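Local structure of putative mandelate racemase/muconate lactonizing enzyme (Bordetella bronchiseptica, 3DDM) at residues A[19-24]-A[64-69]; A[36-41]-A[340-345]; A[54-59]-A[307-312]; A[112-117]-A[283-288]. The protein is of unknown function but belongs to the mandelate racemase/muconate lactonizing enzyme group of the enolase superfamily, whose members join a capping domain to a modified TIM barrel. The protein carries 1 engineered substitution. All blocks are in the same frame, centred on the assembly; numbering follows the deposited sequence.

In the fold
Contact 1 lies within the N-terminal capping domain, between strand 14-23 and helix 65-81, whereas contacts 2, 3 and 4 each tie that domain to the barrel domain. The three-stranded sheet connects contacts 1 to 3: the Tyr-22 N to Arg-38 O pair (2.9 Å, a probable hydrogen bond) links contacts 1 and 2, whose centres are about 9 Å apart, and Val-41 O to Val-57 N (2.9 Å, likewise probable) links contacts 2 and 3. Contacts 3 and 4, centres about 10 Å apart, meet where Trp-58 N approaches Ala-283 O at 3.2 Å. The centre of contact 3, about 6 Å from the centre of the chain, is at the domain interface, where active sites of this superfamily generally lie.

Contact 1 of 4, residues A[19-24]-A[64-69]; sequences VFRYPV and CGAEHR
Arg-21 and Glu-67 meet as two flat groups in a common plane: the guanidinium and the carboxylate are 0° apart, although the side chains that carry them cross at about a right angle. Both carboxylate oxygens face one nitrogen, with NH1 of Arg-21 2.8 Å from OE1 of Glu-67 in a salt bridge. The same NH1 donates to OE2 of Glu-67 at 3.0 Å, an N-H...O angle of 160°, and reaches the syn lone pair of that oxygen. Bends in both chains permit this edge-on meeting; in Glu-67 the turn is at chi2, which carries the acid across to the strand. Next to the ion pair, CG1 of Val-19 touches CB of Ala-66 at 3.9 Å, and CB of Ala-66 also lies 3.9 Å from NH1 of Arg-21, so the alanine methyl touches both side chains of the strand. The strand and the first turn of helix 65-81 run nearly antiparallel, at 168°, their axes 8.8 Å apart. NE of Arg-21 has a second acidic partner, Asp-37 on the adjoining strand. With a carboxylate at NH1 and another at NE, the rotation of the guanidinium is probably restricted, and its positive charge is probably well compensated.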
# COMPACT_ATOMS: atom_id res chain seq x y z
N VAL A 19 -5.97 19.05 3.42
CA VAL A 19 -7.02 18.08 3.16
C VAL A 19 -8.39 18.74 3.19
O VAL A 19 -8.63 19.65 3.99
CB VAL A 19 -7.00 16.94 4.20
CG1 VAL A 19 -8.05 15.90 3.84
CG2 VAL A 19 -5.62 16.32 4.27
N PHE A 20 -9.28 18.29 2.32
CA PHE A 20 -10.63 18.81 2.23
C PHE A 20 -11.59 17.66 2.06
O PHE A 20 -11.27 16.68 1.39
CB PHE A 20 -10.78 19.76 1.04
CG PHE A 20 -9.95 20.99 1.16
CD1 PHE A 20 -8.68 21.05 0.62
CD2 PHE A 20 -10.43 22.09 1.87
CE1 PHE A 20 -7.88 22.18 0.77
CE2 PHE A 20 -9.64 23.22 2.03
CZ PHE A 20 -8.37 23.27 1.48
N ARG A 21 -12.76 17.77 2.68
CA ARG A 21 -13.77 16.74 2.57
C ARG A 21 -15.10 17.45 2.43
O ARG A 21 -15.61 18.03 3.38
CB ARG A 21 -13.76 15.83 3.80
CG ARG A 21 -12.37 15.35 4.20
CD ARG A 21 -12.40 14.11 5.07
NE ARG A 21 -12.81 12.95 4.29
CZ ARG A 21 -12.09 11.85 4.11
NH1 ARG A 21 -10.89 11.72 4.67
NH2 ARG A 21 -12.57 10.88 3.35
N TYR A 22 -15.63 17.43 1.21
CA TYR A 22 -16.90 18.06 0.93
C TYR A 22 -18.02 17.06 1.19
O TYR A 22 -18.11 16.04 0.52
CB TYR A 22 -16.97 18.51 -0.52
CG TYR A 22 -18.18 19.36 -0.78
CD1 TYR A 22 -18.16 20.73 -0.49
CD2 TYR A 22 -19.37 18.80 -1.25
CE1 TYR A 22 -19.29 21.51 -0.67
CE2 TYR A 22 -20.51 19.58 -1.43
CZ TYR A 22 -20.46 20.93 -1.14
OH TYR A 22 -21.58 21.71 -1.33
N PRO A 23 -18.89 17.35 2.17
CA PRO A 23 -20.00 16.46 2.50
C PRO A 23 -21.08 16.47 1.43
O PRO A 23 -21.57 17.53 1.04
CB PRO A 23 -20.48 16.99 3.86
CG PRO A 23 -20.23 18.45 3.75
CD PRO A 23 -18.85 18.51 3.09
N VAL A 24 -21.44 15.29 0.96
CA VAL A 24 -22.45 15.15 -0.08
C VAL A 24 -23.78 14.67 0.51
O VAL A 24 -24.84 15.24 0.24
CB VAL A 24 -21.98 14.17 -1.15
CG1 VAL A 24 -21.68 12.84 -0.51
CG2 VAL A 24 -23.03 14.02 -2.24
N CYS A 64 -11.18 6.76 3.71
CA CYS A 64 -10.40 7.35 4.79
C CYS A 64 -8.93 7.66 4.47
O CYS A 64 -8.20 8.18 5.32
CB CYS A 64 -10.42 6.42 5.99
SG CYS A 64 -9.50 4.90 5.65
N GLY A 65 -8.49 7.34 3.26
CA GLY A 65 -7.10 7.54 2.89
C GLY A 65 -6.48 8.92 2.71
O GLY A 65 -5.26 9.00 2.64
N ALA A 66 -7.28 9.98 2.64
CA ALA A 66 -6.75 11.34 2.41
C ALA A 66 -5.78 11.89 3.46
O ALA A 66 -4.75 12.45 3.11
CB ALA A 66 -7.90 12.32 2.21
N GLU A 67 -6.12 11.74 4.74
CA GLU A 67 -5.26 12.25 5.80
C GLU A 67 -3.88 11.58 5.79
O GLU A 67 -2.84 12.24 5.91
CB GLU A 67 -5.92 12.02 7.17
CG GLU A 67 -7.14 12.91 7.48
CD GLU A 67 -8.38 12.59 6.65
OE1 GLU A 67 -8.44 11.48 6.06
OE2 GLU A 67 -9.31 13.44 6.60
N HIS A 68 -3.87 10.26 5.64
CA HIS A 68 -2.62 9.51 5.62
C HIS A 68 -1.69 10.03 4.52
O HIS A 68 -0.49 10.18 4.71
CB HIS A 68 -2.91 8.03 5.39
CG HIS A 68 -1.68 7.17 5.38
ND1 HIS A 68 -0.81 7.11 6.46
CD2 HIS A 68 -1.15 6.38 4.42
CE1 HIS A 68 0.20 6.31 6.15
NE2 HIS A 68 0.02 5.86 4.92
N ARG A 69 -2.27 10.30 3.35
CA ARG A 69 -1.50 10.77 2.22
C ARG A 69 -0.92 12.15 2.45
O ARG A 69 0.22 12.42 2.07
CB ARG A 69 -2.38 10.73 0.97
CG ARG A 69 -2.65 9.31 0.52
CD ARG A 69 -3.80 9.20 -0.46
NE ARG A 69 -3.80 7.89 -1.11
CZ ARG A 69 -3.96 6.74 -0.47
NH1 ARG A 69 -4.15 6.72 0.85
NH2 ARG A 69 -3.91 5.60 -1.14

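Contact 2 of 4, residues A[36-41]-A[340-345]; sequences HDRPAV and NDNPLR
Arg-38 lays its aliphatic chain against Asn-342, starting close to the backbone: CB of Arg-38 is 3.7 Å from CG of Asn-342. Farther along, CD of Arg-38 comes within 3.4 Å of that same CG of Asn-342 and 3.6 Å of CB of Asn-342. The arginine does not run straight past the asparagine, because its chain bends at chi2 (-114°) and again at chi3. Its polar end has a stronger partner just before segment 340-345, a salt bridge from NH1 to Asp-338 at the end of barrel strand 334-338. CB of Pro-39 points away from 340-345, and its side chain touches Cys-59 and Arg-21. Ala-40 turns back to the contact, and its CB packs on CD1 of Leu-344 at 3.7 Å, so that this one leucine methyl reaches the strand between Arg-38 and Ala-40. On the opposing segment Asn-342 occupies the N-cap position, and its O accepts from N of Arg-345 at 2.9 Å in the first turn. The arrangement is a domain junction of the enolase superfamily: a strand of the capping-domain sheet rests on the short helix 343-346 that follows a barrel strand.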
# COMPACT_ATOMS: atom_id res chain seq x y z
N HIS A 36 -20.10 9.24 0.75
CA HIS A 36 -20.39 9.97 1.98
C HIS A 36 -19.91 11.41 1.85
O HIS A 36 -20.58 12.36 2.27
CB HIS A 36 -19.68 9.32 3.17
CG HIS A 36 -19.87 7.84 3.26
ND1 HIS A 36 -19.52 6.99 2.23
CD2 HIS A 36 -20.33 7.05 4.26
CE1 HIS A 36 -19.77 5.74 2.59
NE2 HIS A 36 -20.26 5.75 3.81
N ASP A 37 -18.72 11.57 1.27
CA ASP A 37 -18.13 12.88 1.04
C ASP A 37 -16.98 12.76 0.04
O ASP A 37 -16.33 11.72 -0.05
CB ASP A 37 -17.60 13.47 2.36
CG ASP A 37 -16.54 12.60 3.00
OD1 ASP A 37 -16.90 11.51 3.51
OD2 ASP A 37 -15.36 13.00 2.99
N ARG A 38 -16.75 13.83 -0.71
CA ARG A 38 -15.69 13.87 -1.71
C ARG A 38 -14.44 14.42 -1.05
O ARG A 38 -14.43 15.55 -0.58
CB ARG A 38 -16.12 14.76 -2.88
CG ARG A 38 -17.52 14.45 -3.40
CD ARG A 38 -17.49 13.90 -4.82
NE ARG A 38 -16.72 12.68 -4.92
CZ ARG A 38 -16.15 12.25 -6.04
NH1 ARG A 38 -16.26 12.94 -7.17
NH2 ARG A 38 -15.45 11.12 -6.04
N PRO A 39 -13.36 13.62 -1.00
CA PRO A 39 -12.10 14.05 -0.38
C PRO A 39 -11.14 14.67 -1.37
O PRO A 39 -11.32 14.57 -2.58
CB PRO A 39 -11.56 12.75 0.19
CG PRO A 39 -11.90 11.79 -0.90
CD PRO A 39 -13.31 12.19 -1.32
N ALA A 40 -10.10 15.32 -0.86
CA ALA A 40 -9.09 15.93 -1.71
C ALA A 40 -7.84 16.31 -0.91
O ALA A 40 -7.93 16.65 0.27
CB ALA A 40 -9.66 17.16 -2.39
N VAL A 41 -6.68 16.22 -1.54
CA VAL A 41 -5.43 16.60 -0.89
C VAL A 41 -4.66 17.46 -1.87
O VAL A 41 -4.19 16.98 -2.90
CB VAL A 41 -4.57 15.37 -0.51
CG1 VAL A 41 -3.26 15.84 0.11
CG2 VAL A 41 -5.30 14.50 0.48
N ASN A 340 -20.57 13.29 -11.93
CA ASN A 340 -21.29 13.68 -10.72
C ASN A 340 -20.86 15.02 -10.15
O ASN A 340 -19.75 15.47 -10.40
CB ASN A 340 -21.14 12.60 -9.66
CG ASN A 340 -21.63 11.24 -10.16
OD1 ASN A 340 -20.95 10.58 -10.94
ND2 ASN A 340 -22.82 10.83 -9.72
N ASP A 341 -21.74 15.65 -9.38
CA ASP A 341 -21.43 16.94 -8.79
C ASP A 341 -20.39 16.87 -7.68
O ASP A 341 -20.45 16.01 -6.81
CB ASP A 341 -22.71 17.58 -8.25
CG ASP A 341 -23.71 17.90 -9.34
OD1 ASP A 341 -23.28 18.12 -10.50
OD2 ASP A 341 -24.93 17.94 -9.04
N ASN A 342 -19.42 17.78 -7.74
CA ASN A 342 -18.36 17.86 -6.74
C ASN A 342 -17.72 19.24 -6.82
O ASN A 342 -16.94 19.53 -7.72
CB ASN A 342 -17.31 16.76 -6.98
CG ASN A 342 -16.17 16.79 -5.94
OD1 ASN A 342 -15.29 15.92 -5.97
ND2 ASN A 342 -16.18 17.77 -5.03
N PRO A 343 -18.05 20.11 -5.86
CA PRO A 343 -17.51 21.47 -5.81
C PRO A 343 -16.00 21.47 -5.74
O PRO A 343 -15.36 22.40 -6.24
CB PRO A 343 -18.15 22.05 -4.56
CG PRO A 343 -19.47 21.32 -4.49
CD PRO A 343 -19.05 19.91 -4.80
N LEU A 344 -15.42 20.44 -5.13
CA LEU A 344 -13.97 20.36 -5.02
C LEU A 344 -13.33 20.34 -6.40
O LEU A 344 -12.18 20.75 -6.58
CB LEU A 344 -13.55 19.15 -4.20
CG LEU A 344 -13.89 19.26 -2.71
CD1 LEU A 344 -13.22 18.13 -1.94
CD2 LEU A 344 -13.42 20.59 -2.17
N ARG A 345 -14.10 19.86 -7.39
CA ARG A 345 -13.62 19.85 -8.77
C ARG A 345 -14.02 21.15 -9.49
O ARG A 345 -13.18 21.78 -10.13
CB ARG A 345 -14.22 18.69 -9.56
CG ARG A 345 -13.80 18.71 -11.03
CD ARG A 345 -14.98 18.53 -11.96
NE ARG A 345 -15.85 17.49 -11.44
CZ ARG A 345 -17.16 17.45 -11.63
NH1 ARG A 345 -17.77 18.39 -12.36
NH2 ARG A 345 -17.87 16.49 -11.07

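Contact 3 of 4, residues A[54-59]-A[307-312]; sequences WGEVWC and PHYLGA
The Tyr-309 ring receives OE2 of Glu-56 at its edge, in the plane of the ring, and the carboxylate stands 77° from that plane. O of Ala-312 is also at the ring's edge, while N of Gly-311 lies over one face, 3.1 Å above the plane and offset toward the rim. The tyrosine in turn borders the indole of Trp-58: CE1 of Tyr-309 is at the edge of the tryptophan, 4.0 Å from CD1 of Trp-58, in an apolar contact between obliquely crossing side chains. Lys-284 adds a cation-pi contact to this indole.

Two donors converge on a single oxygen. OH of Tyr-309 gives its proton to OE2 of Glu-56 at 2.8 Å, approaching from above the carboxylate plane, 45° out of it. N of Ala-312 donates to the same OE2 of Glu-56 at 2.7 Å with an angle of 144°, and this bond uses the syn lone pair. Glu-56 reaches so far because CG stands anti to the backbone N and the chain stays extended beyond it. OE1 of Glu-56 is met by the N of Gly-315, in the helix for which Ala-312 is the N-cap residue. A water continues the network, donating to OH of Tyr-309 at 3.0 Å and accepting from N of Cys-59 at 3.1 Å. All the touching residues are buried, so the acid of the capping domain is satisfied from across the interface, by a hydroxyl and backbone N-H groups of the barrel domain.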
# COMPACT_ATOMS: atom_id res chain seq x y z
N TRP A 54 1.47 24.41 -7.23
CA TRP A 54 0.40 23.59 -6.69
C TRP A 54 0.20 22.23 -7.36
O TRP A 54 0.43 22.08 -8.56
CB TRP A 54 -0.93 24.34 -6.74
CG TRP A 54 -0.97 25.55 -5.87
CD1 TRP A 54 -0.63 26.82 -6.22
CD2 TRP A 54 -1.38 25.60 -4.50
NE1 TRP A 54 -0.80 27.67 -5.15
CE2 TRP A 54 -1.26 26.95 -4.08
CE3 TRP A 54 -1.84 24.64 -3.59
CZ2 TRP A 54 -1.59 27.35 -2.79
CZ3 TRP A 54 -2.17 25.05 -2.29
CH2 TRP A 54 -2.04 26.40 -1.91
N GLY A 55 -0.24 21.26 -6.57
CA GLY A 55 -0.49 19.93 -7.09
C GLY A 55 -1.60 19.23 -6.32
O GLY A 55 -2.13 19.76 -5.34
N GLU A 56 -1.95 18.03 -6.77
CA GLU A 56 -3.00 17.24 -6.12
C GLU A 56 -2.53 15.80 -5.95
O GLU A 56 -1.84 15.26 -6.81
CB GLU A 56 -4.29 17.26 -6.95
CG GLU A 56 -5.49 16.71 -6.19
CD GLU A 56 -6.84 16.96 -6.87
OE1 GLU A 56 -7.05 18.06 -7.42
OE2 GLU A 56 -7.69 16.04 -6.84
N VAL A 57 -2.88 15.19 -4.83
CA VAL A 57 -2.50 13.80 -4.61
C VAL A 57 -3.76 12.96 -4.66
O VAL A 57 -4.68 13.17 -3.86
CB VAL A 57 -1.83 13.60 -3.23
CG1 VAL A 57 -1.52 12.12 -3.03
CG2 VAL A 57 -0.56 14.42 -3.15
N TRP A 58 -3.82 12.03 -5.60
CA TRP A 58 -4.97 11.15 -5.75
C TRP A 58 -5.35 10.57 -4.39
O TRP A 58 -4.48 10.17 -3.60
CB TRP A 58 -4.62 10.00 -6.70
CG TRP A 58 -5.78 9.09 -6.97
CD1 TRP A 58 -6.75 9.25 -7.92
CD2 TRP A 58 -6.12 7.89 -6.25
NE1 TRP A 58 -7.67 8.24 -7.84
CE2 TRP A 58 -7.31 7.39 -6.83
CE3 TRP A 58 -5.55 7.20 -5.17
CZ2 TRP A 58 -7.93 6.22 -6.36
CZ3 TRP A 58 -6.16 6.05 -4.71
CH2 TRP A 58 -7.35 5.57 -5.31
N CYS A 59 -6.65 10.53 -4.11
CA CYS A 59 -7.07 9.98 -2.82
C CYS A 59 -8.53 9.57 -2.77
O CYS A 59 -9.15 9.63 -1.72
CB CYS A 59 -6.79 11.00 -1.71
SG CYS A 59 -7.93 12.41 -1.68
N PRO A 307 -6.56 10.29 -20.83
CA PRO A 307 -6.55 10.42 -19.37
C PRO A 307 -7.93 10.81 -18.82
O PRO A 307 -8.83 11.21 -19.56
CB PRO A 307 -5.50 11.50 -19.13
CG PRO A 307 -5.69 12.41 -20.30
CD PRO A 307 -5.88 11.44 -21.47
N HIS A 308 -8.09 10.68 -17.51
CA HIS A 308 -9.34 11.05 -16.85
C HIS A 308 -9.02 11.23 -15.38
O HIS A 308 -8.23 10.48 -14.81
CB HIS A 308 -10.42 9.97 -17.02
CG HIS A 308 -10.07 8.64 -16.43
ND1 HIS A 308 -9.91 8.44 -15.07
CD2 HIS A 308 -9.82 7.44 -17.02
CE1 HIS A 308 -9.58 7.18 -14.85
NE2 HIS A 308 -9.52 6.55 -16.01
N TYR A 309 -9.61 12.25 -14.77
CA TYR A 309 -9.37 12.50 -13.37
C TYR A 309 -10.71 12.67 -12.65
O TYR A 309 -11.52 13.55 -13.01
CB TYR A 309 -8.49 13.74 -13.18
CG TYR A 309 -7.94 13.81 -11.79
CD1 TYR A 309 -7.08 12.81 -11.32
CD2 TYR A 309 -8.42 14.74 -10.88
CE1 TYR A 309 -6.73 12.73 -9.97
CE2 TYR A 309 -8.07 14.68 -9.53
CZ TYR A 309 -7.24 13.66 -9.09
OH TYR A 309 -6.97 13.52 -7.75
N LEU A 310 -10.97 11.82 -11.66
CA LEU A 310 -12.22 11.90 -10.91
C LEU A 310 -12.02 12.54 -9.52
O LEU A 310 -12.84 12.37 -8.62
CB LEU A 310 -12.86 10.51 -10.76
CG LEU A 310 -13.12 9.55 -11.95
CD1 LEU A 310 -13.56 10.31 -13.20
CD2 LEU A 310 -11.87 8.75 -12.24
N GLY A 311 -10.93 13.27 -9.36
CA GLY A 311 -10.69 13.91 -8.08
C GLY A 311 -11.12 15.36 -8.12
O GLY A 311 -12.13 15.70 -8.75
N ALA A 312 -10.36 16.23 -7.45
CA ALA A 312 -10.66 17.65 -7.40
C ALA A 312 -10.14 18.38 -8.64
O ALA A 312 -9.53 17.76 -9.52
CB ALA A 312 -10.06 18.27 -6.14
O HOH W 1 -8.72 11.97 -5.92

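Contact 4 of 4, residues A[112-117]-A[283-288]; sequences PLAQAI and AKWGGF
Gln-115 and Lys-284 bring their segments closest together, with CA atoms 4.5 Å apart, and their contact is mostly between backbone and aliphatic groups. CA of Gln-115 makes a CA-H...O contact with O of Lys-284 at 3.3 Å, the angle at the hydrogen being 130°. The glutamine side chain also touches this carbonyl, with CG 3.4 Å from O of Lys-284 and 4.0 Å from CG of Lys-284.

The second kind of interaction is apolar. CB of Ala-114 sits at the edge of the Trp-285 indole, near its plane, 4.1 Å from CD1 of Trp-285. The ring is placed there with CG anti to the backbone N (chi1 176°).

A water makes the third link, donating to O of Ala-114 at 3.0 Å and accepting from N of Gly-286 at 2.6 Å. It thus joins a helix carbonyl to the turn that leads into helix 287-300.

The polar ends of the two long side chains are held elsewhere. OE1 of Gln-115 accepts from Arg-69, while NZ of Lys-284 pairs with Glu-258 and also bonds to the O of Gln-106 of the second subunit. Helix 110-131 of the capping domain thus packs on the loop after barrel strand 275-278, and this placement beside a strand-to-helix loop of the barrel, near the dimer interface, fits the two-domain architecture of the enolase superfamily.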
# COMPACT_ATOMS: atom_id res chain seq x y z
N PRO A 112 0.09 4.77 -1.71
CA PRO A 112 0.08 6.06 -1.01
C PRO A 112 1.33 6.89 -1.34
O PRO A 112 1.23 8.08 -1.63
CB PRO A 112 0.04 5.64 0.46
CG PRO A 112 -0.79 4.41 0.41
CD PRO A 112 -0.23 3.67 -0.78
N LEU A 113 2.49 6.25 -1.28
CA LEU A 113 3.74 6.93 -1.59
C LEU A 113 3.81 7.42 -3.04
O LEU A 113 4.21 8.55 -3.29
CB LEU A 113 4.92 6.01 -1.30
CG LEU A 113 5.28 5.79 0.17
CD1 LEU A 113 6.14 4.53 0.28
CD2 LEU A 113 6.00 7.01 0.72
N ALA A 114 3.43 6.57 -3.99
CA ALA A 114 3.47 6.99 -5.39
C ALA A 114 2.57 8.20 -5.60
O ALA A 114 2.94 9.17 -6.29
CB ALA A 114 3.04 5.86 -6.29
N GLN A 115 1.38 8.12 -5.01
CA GLN A 115 0.38 9.17 -5.10
C GLN A 115 0.90 10.48 -4.52
O GLN A 115 0.79 11.55 -5.14
CB GLN A 115 -0.89 8.70 -4.40
CG GLN A 115 -1.72 7.72 -5.24
CD GLN A 115 -2.24 6.52 -4.46
OE1 GLN A 115 -2.78 6.65 -3.36
NE2 GLN A 115 -2.10 5.34 -5.04
N ALA A 116 1.46 10.41 -3.32
CA ALA A 116 1.99 11.62 -2.70
C ALA A 116 3.10 12.16 -3.59
O ALA A 116 3.20 13.37 -3.81
CB ALA A 116 2.52 11.31 -1.31
N ILE A 117 3.94 11.27 -4.12
CA ILE A 117 5.04 11.69 -4.98
C ILE A 117 4.49 12.34 -6.25
O ILE A 117 4.96 13.39 -6.66
CB ILE A 117 5.97 10.49 -5.33
CG1 ILE A 117 6.78 10.09 -4.08
CG2 ILE A 117 6.93 10.85 -6.44
CD1 ILE A 117 7.82 8.98 -4.30
N ALA A 283 -1.99 12.00 -11.35
CA ALA A 283 -2.06 12.34 -9.92
C ALA A 283 -1.90 11.08 -9.05
O ALA A 283 -1.71 11.17 -7.83
CB ALA A 283 -3.38 13.04 -9.60
N LYS A 284 -1.98 9.92 -9.68
CA LYS A 284 -1.84 8.66 -8.97
C LYS A 284 -0.39 8.21 -9.05
O LYS A 284 0.18 7.74 -8.06
CB LYS A 284 -2.74 7.60 -9.60
CG LYS A 284 -3.68 6.92 -8.61
CD LYS A 284 -4.61 5.94 -9.31
CE LYS A 284 -5.20 4.97 -8.33
NZ LYS A 284 -5.87 3.83 -9.01
N TRP A 285 0.22 8.36 -10.23
CA TRP A 285 1.62 7.98 -10.41
C TRP A 285 2.45 8.84 -11.38
O TRP A 285 1.96 9.33 -12.40
CB TRP A 285 1.75 6.51 -10.85
CG TRP A 285 3.18 6.16 -11.12
CD1 TRP A 285 4.13 5.82 -10.20
CD2 TRP A 285 3.87 6.27 -12.38
NE1 TRP A 285 5.37 5.72 -10.80
CE2 TRP A 285 5.24 5.99 -12.14
CE3 TRP A 285 3.46 6.59 -13.69
CZ2 TRP A 285 6.20 6.02 -13.15
CZ3 TRP A 285 4.42 6.62 -14.70
CH2 TRP A 285 5.78 6.33 -14.42
N GLY A 286 3.73 8.99 -11.04
CA GLY A 286 4.67 9.71 -11.87
C GLY A 286 4.53 11.21 -12.08
O GLY A 286 5.53 11.91 -12.24
N GLY A 287 3.29 11.70 -12.07
CA GLY A 287 3.10 13.12 -12.29
C GLY A 287 3.49 13.38 -13.73
O GLY A 287 3.40 12.49 -14.57
N PHE A 288 3.95 14.60 -14.02
CA PHE A 288 4.36 14.93 -15.38
C PHE A 288 5.68 14.24 -15.71
O PHE A 288 5.82 13.61 -16.77
CB PHE A 288 4.51 16.44 -15.51
CG PHE A 288 3.22 17.19 -15.45
CD1 PHE A 288 2.27 17.03 -16.47
CD2 PHE A 288 2.95 18.07 -14.41
CE1 PHE A 288 1.08 17.75 -16.45
CE2 PHE A 288 1.77 18.79 -14.37
CZ PHE A 288 0.82 18.64 -15.40
O HOH W 2 4.67 8.42 -8.65